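Local coordinates for protein flavin-dependent thymidylate synthase (Thermus thermophilus, PDB 6J61) that probably catalyses the reductive methylation of dUMP to dTMP, using methylenetetrahydrofolate as methyl donor and NADPH with bound FAD as reductant, at residues A[10-15]-A[102-107]; A[72-77]-A[164-169]; A[79-84]-A[168-173]; A[137-142]-A[159-164]. All blocks are in the same frame, centred on the assembly; numbering follows the deposited sequence.

Contact 1: residues A[10-15]-A[102-107]; sequences LDKGFV and FYEPEA
F102 meets K12 and D11 through its backbone carbonyl. K12 NZ donates to F102 O at 2.7 Å, almost in line with the C=O bond, while D11 OD2 lies 3.0 Å from F102 O as a second acceptor. The lysine chain bends at its last torsion (chi4 65°), which brings NZ back to its neighbour: K12 NZ also forms a 2.7 Å salt bridge with D11 OD2. One ammonium thus serves two oxygens that would otherwise probably repel. At Y103, L10 CD1 lies over a face, 4.0 Å from the centroid of the Y103 ring, whereas D11 OD1 arrives in the ring plane at the edge, 3.4 Å from Y103 CD1. The same OD1 lies close to the Y165 hydroxyl, probably as a hydrogen bond, though the modelled separation is doubtfully short; Y103 packs on M158 of a second subunit. The turn at 10-12 joins the antiparallel strands 6-9 and 13-21, a beta hairpin at one margin of the sheet, and 102-107, part of the long connection from strand 87-90 to helix 132-148, is laid against it. E104 N then donates to D11 OD2 at 3.1 Å, nearly straight (172°) but 60° out of the carboxylate plane, on the face opposite to K12 NZ. The carboxylate of E104 reaches R133 in a salt bridge, and E104 OE2 stays 4.4 Å from K12 NZ, beyond salt-bridge range.

Contact 2: residues A[72-77]-A[164-169]; sequences APIFVA and LYTEFY
A72 and T166 face each other as a hydrogen-bonded antiparallel pair. A72 N donates to T166 O at 2.8 Å; the return bond from T166 N to A72 O is 2.7 Å but bent, with 132° at the hydrogen. P73 has no N-H to give, and with Y165 it forms the following non-hydrogen-bonded pair, the CA atoms of P73 and Y165 only 4.1 Å apart. Their side chains lie alongside each other, P73 CG resting over a face of the Y165 ring, 4.2 Å from the ring centroid. One residue on, I74 N donates to L164 O at 2.8 Å, and I74 CD1 packs on L164 CB at 3.9 Å. The first torsion of T166 (chi1 177°) sets OG1 opposite its own N, where it bonds E90, and leaves CG2 to meet A77 CB at 4.0 Å. F168 touches the same alanine. Farther out, Y165 OH is probably bonded by K12 N of the 10-12 turn, and Y196 of helix 191-207 packs on A72 and P73. P73 is the N-cap of helix 74-80, its carbonyl accepting from both V76 N and A77 N. Strand 65-73 passes straight into a helix while still paired: the N-H of I74, without an acceptor inside the first helical turn, is satisfied by L164 O, just ahead of strand 165-173 in the same chain.

Contact 3: residues A[79-84]-A[168-173]; sequences QWFRHR and FYWKQD. With FAD (flavin-adenine dinucleotide), chain N; PO4 (phosphate ion), chain L.
W170 carries W80 on one face: the indole N-H edge of W80 points down over the ring centre, W80 NE1 lying 3.1 Å from W170 CE2 with the planes 68° apart. At the edge of W170 come H83 CB, in its plane, and the backbone oxygen of H83 near it, the latter 3.4 Å from W170 CH2. W80 in turn receives F168 on a face, F168 CZ standing 4.0 Å from W80 CD2 in a T-shaped pair (84°). The F81 and F168 side chains approach from opposite directions, the edge of F81 meeting the face of F168, with F81 CE1 3.7 Å from F168 CZ. This aromatic cluster fixes the end of helix 74-80 on strand 165-173, just where the ThyX motif begins with R82, H83 and R84. Past the type I turn W80-H83, R84 N donates to FAD O1A at 2.6 Å, and the R84 guanidinium spreads over the adenine, FAD C5A lying above its centre. R82 and Q79 hold a phosphate ion, Q79 NE2 donating to PO4 O1 at 2.8 Å; the ion, probably from the crystallisation liquor, sits among residues predicted to bind dUMP and may mark where its phosphate goes. W170 NE1 donates to Q172 OE1 at 2.9 Å. A water bonded to H83 ND1 donates to FAD O2A at 2.6 Å, while H83 NE2 is paired with R184.

Contact 4: residues A[137-142]-A[159-164]; sequences QEAYGA and VLPLNL
Y140 and L160 meet because of how each leaves its backbone. In Y140 the ring stem is swung opposite the backbone N (chi1 -159°), while L160 has CG opposite its carbonyl carbon; its second torsion (chi2 170°) extends CD1 and leaves CD2 as the branch turned to the tyrosine. That branch arrives obliquely, with L160 CD2 3.9 Å from Y140 CD1, and the same methyl lies 3.9 Å from A139 O. On the helix flank beside the tyrosine, A139 CB faces the loop directly, 3.5 Å from V159 O and 3.8 Å from P161 CD. One turn along, A142 CB touches V159 CG2 more loosely at 4.3 Å. The small A139 is consistent with the close approach of the two segments, A139 CA and L160 CA being 5.6 Å apart. The polar end of Y140 is satisfied by the carbonyl of L98. In the loop, a type I turn from P161 to L164 closes with L164 N donating to P161 O. A second subunit backs the contact: its L131 packs on A142 and its M158 on P161. This is apolar helix-to-loop packing at a subunit interface, joining helix 132-148 to the connection from helix 153-156 into strand 165-173, close to R157, predicted to bind dUMP of the partner subunit's site.

Contacts 2, 3 and 4 are buried, whereas contact 1 is partly open at the sheet margin, and the chemistry follows: charges and backbone carbonyls dominate contact 1, main-chain pairing contact 2, aromatic rings contact 3, and small apolar groups contact 4. Contacts 2 and 3 use the same helix 74-80 and strand 165-173, sharing F168 and Y169, but only contact 3 reaches the cofactor. L164 belongs to both contacts 2 and 4, and L162 O probably bonds F75 N between them. Y165 OH probably ties contact 2 to K12 of contact 1, while Y103 N probably bonds N163 O, linking contact 1 to contact 4. All four touch the second subunit.

Contact 1: residues A[10-15]-A[102-107]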
# COMPACT_ATOMS: atom_id res chain seq x y z
N LEU A 10 1.19 -18.00 -24.55
CA LEU A 10 2.52 -18.31 -25.06
C LEU A 10 2.63 -19.80 -25.30
O LEU A 10 1.63 -20.51 -25.35
CB LEU A 10 3.60 -17.84 -24.09
CG LEU A 10 3.58 -16.34 -23.79
CD1 LEU A 10 4.84 -15.97 -23.01
CD2 LEU A 10 3.50 -15.55 -25.08
N ASP A 11 3.87 -20.27 -25.44
CA ASP A 11 4.09 -21.68 -25.72
C ASP A 11 3.77 -22.61 -24.56
O ASP A 11 3.10 -23.62 -24.76
CB ASP A 11 5.53 -21.88 -26.20
CG ASP A 11 6.56 -21.54 -25.15
OD1 ASP A 11 6.28 -20.66 -24.31
OD2 ASP A 11 7.67 -22.14 -25.16
N LYS A 12 4.20 -22.27 -23.35
CA LYS A 12 3.93 -23.15 -22.21
C LYS A 12 3.28 -22.49 -20.98
O LYS A 12 3.17 -23.13 -19.94
CB LYS A 12 5.23 -23.82 -21.78
CG LYS A 12 6.07 -24.37 -22.92
CD LYS A 12 7.37 -25.00 -22.39
CE LYS A 12 8.28 -25.53 -23.51
NZ LYS A 12 8.80 -24.47 -24.41
N GLY A 13 2.85 -21.24 -21.09
CA GLY A 13 2.25 -20.59 -19.94
C GLY A 13 0.73 -20.71 -19.84
O GLY A 13 0.10 -21.40 -20.63
N PHE A 14 0.15 -20.03 -18.85
CA PHE A 14 -1.30 -20.07 -18.67
C PHE A 14 -1.80 -19.12 -17.58
O PHE A 14 -1.02 -18.52 -16.85
CB PHE A 14 -1.76 -21.50 -18.38
CG PHE A 14 -1.21 -22.09 -17.09
CD1 PHE A 14 -1.77 -21.76 -15.85
CD2 PHE A 14 -0.15 -23.00 -17.12
CE1 PHE A 14 -1.29 -22.33 -14.67
CE2 PHE A 14 0.34 -23.57 -15.94
CZ PHE A 14 -0.23 -23.23 -14.71
N VAL A 15 -3.11 -18.97 -17.50
CA VAL A 15 -3.77 -18.15 -16.51
C VAL A 15 -4.98 -18.96 -16.08
O VAL A 15 -5.78 -19.36 -16.92
CB VAL A 15 -4.22 -16.79 -17.10
CG1 VAL A 15 -5.07 -16.04 -16.09
CG2 VAL A 15 -3.02 -15.94 -17.48
N PHE A 102 11.27 -23.41 -21.01
CA PHE A 102 11.63 -22.10 -21.50
C PHE A 102 10.65 -21.57 -22.52
O PHE A 102 10.04 -22.32 -23.28
CB PHE A 102 13.02 -22.12 -22.12
CG PHE A 102 14.10 -22.50 -21.17
CD1 PHE A 102 14.32 -23.84 -20.85
CD2 PHE A 102 14.90 -21.53 -20.59
CE1 PHE A 102 15.32 -24.20 -19.96
CE2 PHE A 102 15.91 -21.88 -19.70
CZ PHE A 102 16.12 -23.22 -19.39
N TYR A 103 10.51 -20.25 -22.53
CA TYR A 103 9.63 -19.58 -23.47
C TYR A 103 10.35 -19.37 -24.80
O TYR A 103 11.29 -18.57 -24.89
CB TYR A 103 9.20 -18.23 -22.92
CG TYR A 103 8.75 -17.28 -23.99
CD1 TYR A 103 7.66 -17.58 -24.81
CD2 TYR A 103 9.42 -16.07 -24.19
CE1 TYR A 103 7.24 -16.71 -25.80
CE2 TYR A 103 9.02 -15.19 -25.19
CZ TYR A 103 7.92 -15.51 -25.99
OH TYR A 103 7.48 -14.62 -26.95
N GLU A 104 9.91 -20.08 -25.83
CA GLU A 104 10.52 -19.92 -27.13
C GLU A 104 9.52 -19.14 -27.98
O GLU A 104 8.45 -19.64 -28.32
CB GLU A 104 10.86 -21.29 -27.73
CG GLU A 104 11.89 -22.04 -26.89
CD GLU A 104 12.41 -23.31 -27.56
OE1 GLU A 104 12.90 -23.22 -28.71
OE2 GLU A 104 12.36 -24.40 -26.93
N PRO A 105 9.86 -17.90 -28.33
CA PRO A 105 8.99 -17.05 -29.13
C PRO A 105 8.57 -17.66 -30.46
O PRO A 105 9.25 -18.53 -31.00
CB PRO A 105 9.82 -15.79 -29.31
CG PRO A 105 11.21 -16.31 -29.33
CD PRO A 105 11.19 -17.30 -28.19
N GLU A 106 7.43 -17.20 -30.97
CA GLU A 106 6.90 -17.66 -32.24
C GLU A 106 7.91 -17.11 -33.24
O GLU A 106 8.32 -17.78 -34.18
CB GLU A 106 5.54 -17.02 -32.49
CG GLU A 106 4.60 -17.83 -33.35
CD GLU A 106 3.81 -18.84 -32.55
OE1 GLU A 106 4.44 -19.64 -31.83
OE2 GLU A 106 2.56 -18.83 -32.63
N ALA A 107 8.32 -15.86 -32.99
CA ALA A 107 9.28 -15.17 -33.83
C ALA A 107 9.83 -13.95 -33.08
O ALA A 107 9.13 -13.35 -32.26
CB ALA A 107 8.62 -14.74 -35.13

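Contact 2: residues A[72-77]-A[164-169]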
# COMPACT_ATOMS: atom_id res chain seq x y z
N ALA A 72 4.52 -18.19 -16.14
CA ALA A 72 5.08 -17.30 -17.13
C ALA A 72 6.59 -17.16 -17.05
O ALA A 72 7.20 -17.52 -16.06
CB ALA A 72 4.45 -15.92 -17.00
N PRO A 73 7.20 -16.63 -18.12
CA PRO A 73 8.65 -16.44 -18.16
C PRO A 73 9.04 -15.42 -17.09
O PRO A 73 8.30 -14.47 -16.81
CB PRO A 73 8.88 -15.90 -19.57
CG PRO A 73 7.75 -16.48 -20.34
CD PRO A 73 6.59 -16.29 -19.42
N ILE A 74 10.21 -15.60 -16.49
CA ILE A 74 10.66 -14.70 -15.45
C ILE A 74 10.62 -13.24 -15.89
O ILE A 74 10.14 -12.39 -15.14
CB ILE A 74 12.08 -15.10 -14.97
CG1 ILE A 74 11.99 -16.39 -14.17
CG2 ILE A 74 12.68 -14.02 -14.10
CD1 ILE A 74 13.35 -16.96 -13.77
N PHE A 75 11.08 -12.94 -17.10
CA PHE A 75 11.07 -11.54 -17.54
C PHE A 75 9.66 -10.96 -17.62
O PHE A 75 9.47 -9.75 -17.54
CB PHE A 75 11.83 -11.35 -18.87
CG PHE A 75 11.08 -11.80 -20.09
CD1 PHE A 75 10.92 -13.16 -20.37
CD2 PHE A 75 10.53 -10.87 -20.96
CE1 PHE A 75 10.23 -13.57 -21.50
CE2 PHE A 75 9.84 -11.27 -22.09
CZ PHE A 75 9.69 -12.62 -22.37
N VAL A 76 8.66 -11.81 -17.77
CA VAL A 76 7.30 -11.31 -17.79
C VAL A 76 6.86 -11.14 -16.33
O VAL A 76 6.17 -10.18 -15.98
CB VAL A 76 6.35 -12.28 -18.52
CG1 VAL A 76 4.90 -11.91 -18.25
CG2 VAL A 76 6.62 -12.22 -20.00
N ALA A 77 7.30 -12.07 -15.48
CA ALA A 77 6.97 -12.03 -14.06
C ALA A 77 7.45 -10.75 -13.39
O ALA A 77 6.76 -10.20 -12.54
CB ALA A 77 7.56 -13.24 -13.36
N LEU A 164 13.17 -18.44 -18.49
CA LEU A 164 12.79 -19.61 -17.72
C LEU A 164 11.36 -19.37 -17.25
O LEU A 164 11.01 -18.26 -16.89
CB LEU A 164 13.70 -19.75 -16.50
CG LEU A 164 13.43 -21.02 -15.68
CD1 LEU A 164 14.13 -22.18 -16.38
CD2 LEU A 164 13.92 -20.89 -14.25
N TYR A 165 10.53 -20.40 -17.27
CA TYR A 165 9.16 -20.23 -16.81
C TYR A 165 9.13 -20.26 -15.29
O TYR A 165 10.05 -20.78 -14.66
CB TYR A 165 8.27 -21.34 -17.36
CG TYR A 165 7.58 -20.97 -18.65
CD1 TYR A 165 6.39 -20.24 -18.64
CD2 TYR A 165 8.13 -21.33 -19.89
CE1 TYR A 165 5.77 -19.87 -19.82
CE2 TYR A 165 7.52 -20.95 -21.09
CZ TYR A 165 6.34 -20.22 -21.04
OH TYR A 165 5.73 -19.82 -22.21
N THR A 166 8.07 -19.71 -14.71
CA THR A 166 7.91 -19.68 -13.26
C THR A 166 6.42 -19.60 -12.96
O THR A 166 5.63 -19.16 -13.79
CB THR A 166 8.64 -18.47 -12.63
OG1 THR A 166 8.40 -18.45 -11.22
CG2 THR A 166 8.15 -17.17 -13.25
N GLU A 167 6.01 -20.05 -11.77
CA GLU A 167 4.60 -20.02 -11.42
C GLU A 167 4.37 -19.25 -10.15
O GLU A 167 5.24 -19.18 -9.29
CB GLU A 167 4.03 -21.42 -11.21
CG GLU A 167 4.25 -22.38 -12.33
CD GLU A 167 3.56 -23.70 -12.06
OE1 GLU A 167 3.89 -24.68 -12.74
OE2 GLU A 167 2.67 -23.76 -11.16
N PHE A 168 3.16 -18.71 -10.03
CA PHE A 168 2.76 -17.96 -8.85
C PHE A 168 1.26 -17.75 -8.73
O PHE A 168 0.50 -17.96 -9.68
CB PHE A 168 3.46 -16.60 -8.82
CG PHE A 168 3.19 -15.75 -10.05
CD1 PHE A 168 4.02 -15.83 -11.16
CD2 PHE A 168 2.15 -14.82 -10.05
CE1 PHE A 168 3.82 -14.99 -12.27
CE2 PHE A 168 1.94 -13.98 -11.15
CZ PHE A 168 2.78 -14.07 -12.27
N TYR A 169 0.84 -17.36 -7.54
CA TYR A 169 -0.55 -17.05 -7.26
C TYR A 169 -0.63 -15.53 -7.22
O TYR A 169 0.18 -14.88 -6.55
CB TYR A 169 -0.96 -17.62 -5.89
CG TYR A 169 -1.63 -18.97 -5.97
CD1 TYR A 169 -1.14 -19.96 -6.84
CD2 TYR A 169 -2.74 -19.27 -5.18
CE1 TYR A 169 -1.76 -21.20 -6.93
CE2 TYR A 169 -3.37 -20.52 -5.26
CZ TYR A 169 -2.87 -21.48 -6.13
OH TYR A 169 -3.47 -22.72 -6.22

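Contact 3: residues A[79-84]-A[168-173]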
# COMPACT_ATOMS: atom_id res chain seq x y z
N GLN A 79 7.82 -7.72 -14.68
CA GLN A 79 7.03 -6.55 -15.05
C GLN A 79 5.72 -6.66 -14.31
O GLN A 79 5.14 -5.68 -13.86
CB GLN A 79 6.77 -6.53 -16.55
CG GLN A 79 8.00 -6.84 -17.36
CD GLN A 79 7.79 -6.60 -18.83
OE1 GLN A 79 6.78 -7.03 -19.39
NE2 GLN A 79 8.74 -5.92 -19.46
N TRP A 80 5.25 -7.89 -14.21
CA TRP A 80 4.01 -8.14 -13.53
C TRP A 80 4.14 -7.75 -12.05
O TRP A 80 3.21 -7.18 -11.47
CB TRP A 80 3.66 -9.62 -13.65
CG TRP A 80 2.21 -9.93 -13.44
CD1 TRP A 80 1.39 -9.46 -12.45
CD2 TRP A 80 1.42 -10.83 -14.22
NE1 TRP A 80 0.14 -10.01 -12.57
CE2 TRP A 80 0.13 -10.86 -13.65
CE3 TRP A 80 1.68 -11.62 -15.34
CZ2 TRP A 80 -0.90 -11.65 -14.17
CZ3 TRP A 80 0.66 -12.40 -15.85
CH2 TRP A 80 -0.61 -12.41 -15.27
N PHE A 81 5.28 -8.06 -11.45
CA PHE A 81 5.48 -7.78 -10.03
C PHE A 81 5.71 -6.31 -9.69
O PHE A 81 5.73 -5.95 -8.51
CB PHE A 81 6.60 -8.65 -9.46
CG PHE A 81 6.32 -10.13 -9.50
CD1 PHE A 81 5.10 -10.62 -9.99
CD2 PHE A 81 7.28 -11.05 -9.09
CE1 PHE A 81 4.85 -12.00 -10.07
CE2 PHE A 81 7.03 -12.43 -9.16
CZ PHE A 81 5.82 -12.90 -9.65
N ARG A 82 5.87 -5.48 -10.71
CA ARG A 82 6.07 -4.04 -10.51
C ARG A 82 4.82 -3.46 -9.87
O ARG A 82 4.84 -2.35 -9.34
CB ARG A 82 6.32 -3.33 -11.84
CG ARG A 82 7.69 -3.58 -12.45
CD ARG A 82 8.80 -2.98 -11.60
NE ARG A 82 10.13 -3.43 -12.00
CZ ARG A 82 10.63 -3.30 -13.22
NH1 ARG A 82 9.92 -2.72 -14.17
NH2 ARG A 82 11.85 -3.76 -13.48
N HIS A 83 3.72 -4.21 -9.95
CA HIS A 83 2.44 -3.83 -9.39
C HIS A 83 2.41 -4.31 -7.94
O HIS A 83 2.25 -5.50 -7.66
CB HIS A 83 1.30 -4.46 -10.19
CG HIS A 83 1.27 -4.01 -11.62
ND1 HIS A 83 0.45 -3.00 -12.06
CD2 HIS A 83 1.99 -4.41 -12.70
CE1 HIS A 83 0.67 -2.78 -13.35
NE2 HIS A 83 1.60 -3.62 -13.76
N ARG A 84 2.56 -3.34 -7.05
CA ARG A 84 2.65 -3.58 -5.62
C ARG A 84 1.35 -3.81 -4.87
O ARG A 84 1.37 -4.32 -3.76
CB ARG A 84 3.39 -2.40 -4.98
CG ARG A 84 4.83 -2.25 -5.46
CD ARG A 84 5.35 -0.84 -5.20
NE ARG A 84 4.59 0.16 -5.96
CZ ARG A 84 4.86 1.46 -5.99
NH1 ARG A 84 5.88 1.94 -5.30
NH2 ARG A 84 4.10 2.28 -6.71
N PHE A 168 3.16 -18.71 -10.03
CA PHE A 168 2.76 -17.96 -8.85
C PHE A 168 1.26 -17.75 -8.73
O PHE A 168 0.50 -17.96 -9.68
CB PHE A 168 3.46 -16.60 -8.82
CG PHE A 168 3.19 -15.75 -10.05
CD1 PHE A 168 4.02 -15.83 -11.16
CD2 PHE A 168 2.15 -14.82 -10.05
CE1 PHE A 168 3.82 -14.99 -12.27
CE2 PHE A 168 1.94 -13.98 -11.15
CZ PHE A 168 2.78 -14.07 -12.27
N TYR A 169 0.84 -17.36 -7.54
CA TYR A 169 -0.55 -17.05 -7.26
C TYR A 169 -0.63 -15.53 -7.22
O TYR A 169 0.18 -14.88 -6.55
CB TYR A 169 -0.96 -17.62 -5.89
CG TYR A 169 -1.63 -18.97 -5.97
CD1 TYR A 169 -1.14 -19.96 -6.84
CD2 TYR A 169 -2.74 -19.27 -5.18
CE1 TYR A 169 -1.76 -21.20 -6.93
CE2 TYR A 169 -3.37 -20.52 -5.26
CZ TYR A 169 -2.87 -21.48 -6.13
OH TYR A 169 -3.47 -22.72 -6.22
N TRP A 170 -1.57 -14.96 -7.95
CA TRP A 170 -1.74 -13.52 -8.01
C TRP A 170 -3.13 -13.19 -7.47
O TRP A 170 -4.15 -13.61 -8.02
CB TRP A 170 -1.56 -13.05 -9.46
CG TRP A 170 -1.64 -11.56 -9.69
CD1 TRP A 170 -2.72 -10.85 -10.16
CD2 TRP A 170 -0.61 -10.60 -9.45
NE1 TRP A 170 -2.42 -9.51 -10.22
CE2 TRP A 170 -1.13 -9.33 -9.79
CE3 TRP A 170 0.70 -10.69 -8.97
CZ2 TRP A 170 -0.39 -8.16 -9.67
CZ3 TRP A 170 1.45 -9.51 -8.85
CH2 TRP A 170 0.90 -8.27 -9.20
N LYS A 171 -3.15 -12.45 -6.36
CA LYS A 171 -4.40 -12.04 -5.71
C LYS A 171 -4.55 -10.52 -5.81
O LYS A 171 -3.71 -9.78 -5.29
CB LYS A 171 -4.40 -12.45 -4.24
CG LYS A 171 -5.76 -12.34 -3.57
CD LYS A 171 -6.00 -10.99 -2.90
CE LYS A 171 -5.32 -10.91 -1.56
NZ LYS A 171 -5.35 -9.54 -0.98
N GLN A 172 -5.62 -10.06 -6.44
CA GLN A 172 -5.82 -8.63 -6.60
C GLN A 172 -7.28 -8.21 -6.72
O GLN A 172 -8.08 -8.91 -7.32
CB GLN A 172 -5.03 -8.16 -7.83
CG GLN A 172 -4.92 -6.66 -8.00
CD GLN A 172 -3.85 -6.31 -9.00
OE1 GLN A 172 -3.75 -6.93 -10.06
NE2 GLN A 172 -3.03 -5.31 -8.68
N ASP A 173 -7.60 -7.06 -6.16
CA ASP A 173 -8.95 -6.52 -6.19
C ASP A 173 -9.28 -5.95 -7.57
O ASP A 173 -8.40 -5.53 -8.31
CB ASP A 173 -9.13 -5.46 -5.10
CG ASP A 173 -8.25 -4.24 -5.32
OD1 ASP A 173 -8.57 -3.41 -6.20
OD2 ASP A 173 -7.23 -4.11 -4.60
PA FAD N . 0.76 -0.62 -8.57
O1A FAD N . 2.12 -1.10 -8.20
O2A FAD N . -0.29 -1.85 -8.45
O5B FAD N . 0.34 0.54 -7.54
C5B FAD N . -0.87 1.15 -7.98
C4B FAD N . -1.00 2.48 -7.24
O4B FAD N . -1.06 2.22 -5.82
C3B FAD N . 0.23 3.34 -7.46
O3B FAD N . 0.13 4.17 -8.63
C2B FAD N . 0.33 4.15 -6.18
O2B FAD N . -0.45 5.34 -6.27
C1B FAD N . -0.19 3.16 -5.10
N9A FAD N . 0.89 2.44 -4.37
C8A FAD N . 1.01 1.07 -4.24
N7A FAD N . 2.07 0.76 -3.55
C5A FAD N . 2.71 1.89 -3.17
C6A FAD N . 3.89 2.18 -2.42
N6A FAD N . 4.65 1.15 -1.89
N1A FAD N . 4.25 3.47 -2.23
C2A FAD N . 3.52 4.47 -2.74
N3A FAD N . 2.41 4.25 -3.46
C4A FAD N . 1.97 2.99 -3.70
N1 FAD N . 9.70 0.85 -14.25
C2 FAD N . 11.03 0.87 -14.08
O2 FAD N . 11.49 0.45 -13.03
N3 FAD N . 11.90 1.32 -15.02
C4 FAD N . 11.47 1.81 -16.24
O4 FAD N . 12.26 2.21 -17.07
C4X FAD N . 9.99 1.83 -16.49
N5 FAD N . 9.45 2.28 -17.62
C5X FAD N . 8.10 2.29 -17.83
C6 FAD N . 7.57 2.79 -19.07
C7 FAD N . 6.19 2.81 -19.29
C7M FAD N . 5.68 3.36 -20.61
C8 FAD N . 5.29 2.33 -18.28
C8M FAD N . 3.79 2.34 -18.51
C9 FAD N . 5.78 1.82 -17.07
C9A FAD N . 7.19 1.79 -16.80
N10 FAD N . 7.73 1.29 -15.57
C10 FAD N . 9.11 1.30 -15.39
C1' FAD N . 6.86 0.77 -14.48
C2' FAD N . 6.18 1.87 -13.63
O2' FAD N . 7.15 2.78 -13.10
C3' FAD N . 5.38 1.23 -12.47
O3' FAD N . 6.28 0.59 -11.55
C4' FAD N . 4.35 0.18 -13.01
O4' FAD N . 3.70 0.68 -14.20
C5' FAD N . 3.29 -0.11 -11.95
O5' FAD N . 2.38 0.98 -11.92
P FAD N . 1.79 1.15 -10.43
O1P FAD N . 2.91 1.21 -9.44
O2P FAD N . 0.96 2.52 -10.40
O3P FAD N . 0.76 -0.11 -10.13
P PO4 L . 11.86 -4.48 -17.84
O1 PO4 L . 11.30 -5.78 -18.31
O2 PO4 L . 13.34 -4.50 -17.99
O3 PO4 L . 11.52 -4.30 -16.41
O4 PO4 L . 11.28 -3.37 -18.63
O HOH W 1 -2.02 -2.57 -10.24

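Contact 4: residues A[137-142]-A[159-164]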
# COMPACT_ATOMS: atom_id res chain seq x y z
N GLN A 137 20.23 -24.39 -23.63
CA GLN A 137 20.79 -25.71 -23.40
C GLN A 137 22.05 -25.64 -22.54
O GLN A 137 22.11 -26.25 -21.46
CB GLN A 137 21.10 -26.40 -24.74
CG GLN A 137 20.99 -27.92 -24.66
CD GLN A 137 21.19 -28.61 -26.01
OE1 GLN A 137 22.32 -28.76 -26.49
NE2 GLN A 137 20.09 -29.03 -26.62
N GLU A 138 23.05 -24.90 -23.01
CA GLU A 138 24.30 -24.75 -22.28
C GLU A 138 23.95 -24.42 -20.83
O GLU A 138 24.36 -25.12 -19.90
CB GLU A 138 25.15 -23.62 -22.88
CG GLU A 138 25.55 -23.84 -24.33
CD GLU A 138 26.46 -25.04 -24.52
OE1 GLU A 138 26.50 -25.60 -25.64
OE2 GLU A 138 27.13 -25.44 -23.55
N ALA A 139 23.17 -23.36 -20.67
CA ALA A 139 22.75 -22.90 -19.36
C ALA A 139 22.06 -23.98 -18.54
O ALA A 139 22.41 -24.19 -17.38
CB ALA A 139 21.83 -21.69 -19.50
N TYR A 140 21.09 -24.68 -19.12
CA TYR A 140 20.44 -25.72 -18.32
C TYR A 140 21.45 -26.83 -18.06
O TYR A 140 21.33 -27.58 -17.09
CB TYR A 140 19.21 -26.30 -19.00
CG TYR A 140 18.30 -26.97 -18.01
CD1 TYR A 140 17.47 -26.21 -17.19
CD2 TYR A 140 18.31 -28.35 -17.82
CE1 TYR A 140 16.67 -26.80 -16.21
CE2 TYR A 140 17.52 -28.96 -16.84
CZ TYR A 140 16.70 -28.17 -16.04
OH TYR A 140 15.92 -28.74 -15.06
N GLY A 141 22.45 -26.92 -18.94
CA GLY A 141 23.49 -27.92 -18.78
C GLY A 141 24.29 -27.56 -17.54
O GLY A 141 24.49 -28.39 -16.65
N ALA A 142 24.74 -26.31 -17.50
CA ALA A 142 25.51 -25.79 -16.38
C ALA A 142 24.73 -25.97 -15.07
O ALA A 142 25.27 -26.40 -14.06
CB ALA A 142 25.83 -24.32 -16.61
N VAL A 159 22.58 -19.29 -13.20
CA VAL A 159 23.05 -19.41 -14.57
C VAL A 159 21.92 -19.56 -15.58
O VAL A 159 22.15 -19.56 -16.78
CB VAL A 159 24.00 -20.61 -14.74
CG1 VAL A 159 25.35 -20.29 -14.14
CG2 VAL A 159 23.41 -21.82 -14.06
N LEU A 160 20.69 -19.70 -15.08
CA LEU A 160 19.52 -19.86 -15.95
C LEU A 160 19.01 -18.52 -16.50
O LEU A 160 18.93 -17.52 -15.77
CB LEU A 160 18.41 -20.58 -15.19
CG LEU A 160 18.82 -21.97 -14.67
CD1 LEU A 160 17.75 -22.49 -13.73
CD2 LEU A 160 19.05 -22.92 -15.85
N PRO A 161 18.66 -18.49 -17.80
CA PRO A 161 18.16 -17.29 -18.48
C PRO A 161 16.80 -16.78 -17.99
O PRO A 161 16.04 -17.51 -17.34
CB PRO A 161 18.15 -17.72 -19.94
CG PRO A 161 17.81 -19.15 -19.85
CD PRO A 161 18.70 -19.63 -18.73
N LEU A 162 16.50 -15.53 -18.32
CA LEU A 162 15.25 -14.87 -17.93
C LEU A 162 13.99 -15.43 -18.58
O LEU A 162 12.88 -15.15 -18.13
CB LEU A 162 15.35 -13.36 -18.22
CG LEU A 162 16.41 -12.58 -17.42
CD1 LEU A 162 16.53 -11.15 -17.91
CD2 LEU A 162 16.04 -12.60 -15.96
N ASN A 163 14.15 -16.23 -19.63
CA ASN A 163 12.98 -16.81 -20.29
C ASN A 163 12.50 -18.09 -19.59
O ASN A 163 11.56 -18.74 -20.03
CB ASN A 163 13.28 -17.11 -21.76
CG ASN A 163 14.34 -18.18 -21.93
OD1 ASN A 163 15.18 -18.40 -21.05
ND2 ASN A 163 14.31 -18.84 -23.07
N LEU A 164 13.17 -18.44 -18.49
CA LEU A 164 12.79 -19.61 -17.72
C LEU A 164 11.36 -19.37 -17.25
O LEU A 164 11.01 -18.26 -16.89
CB LEU A 164 13.70 -19.75 -16.50
CG LEU A 164 13.43 -21.02 -15.68
CD1 LEU A 164 14.13 -22.18 -16.38
CD2 LEU A 164 13.92 -20.89 -14.25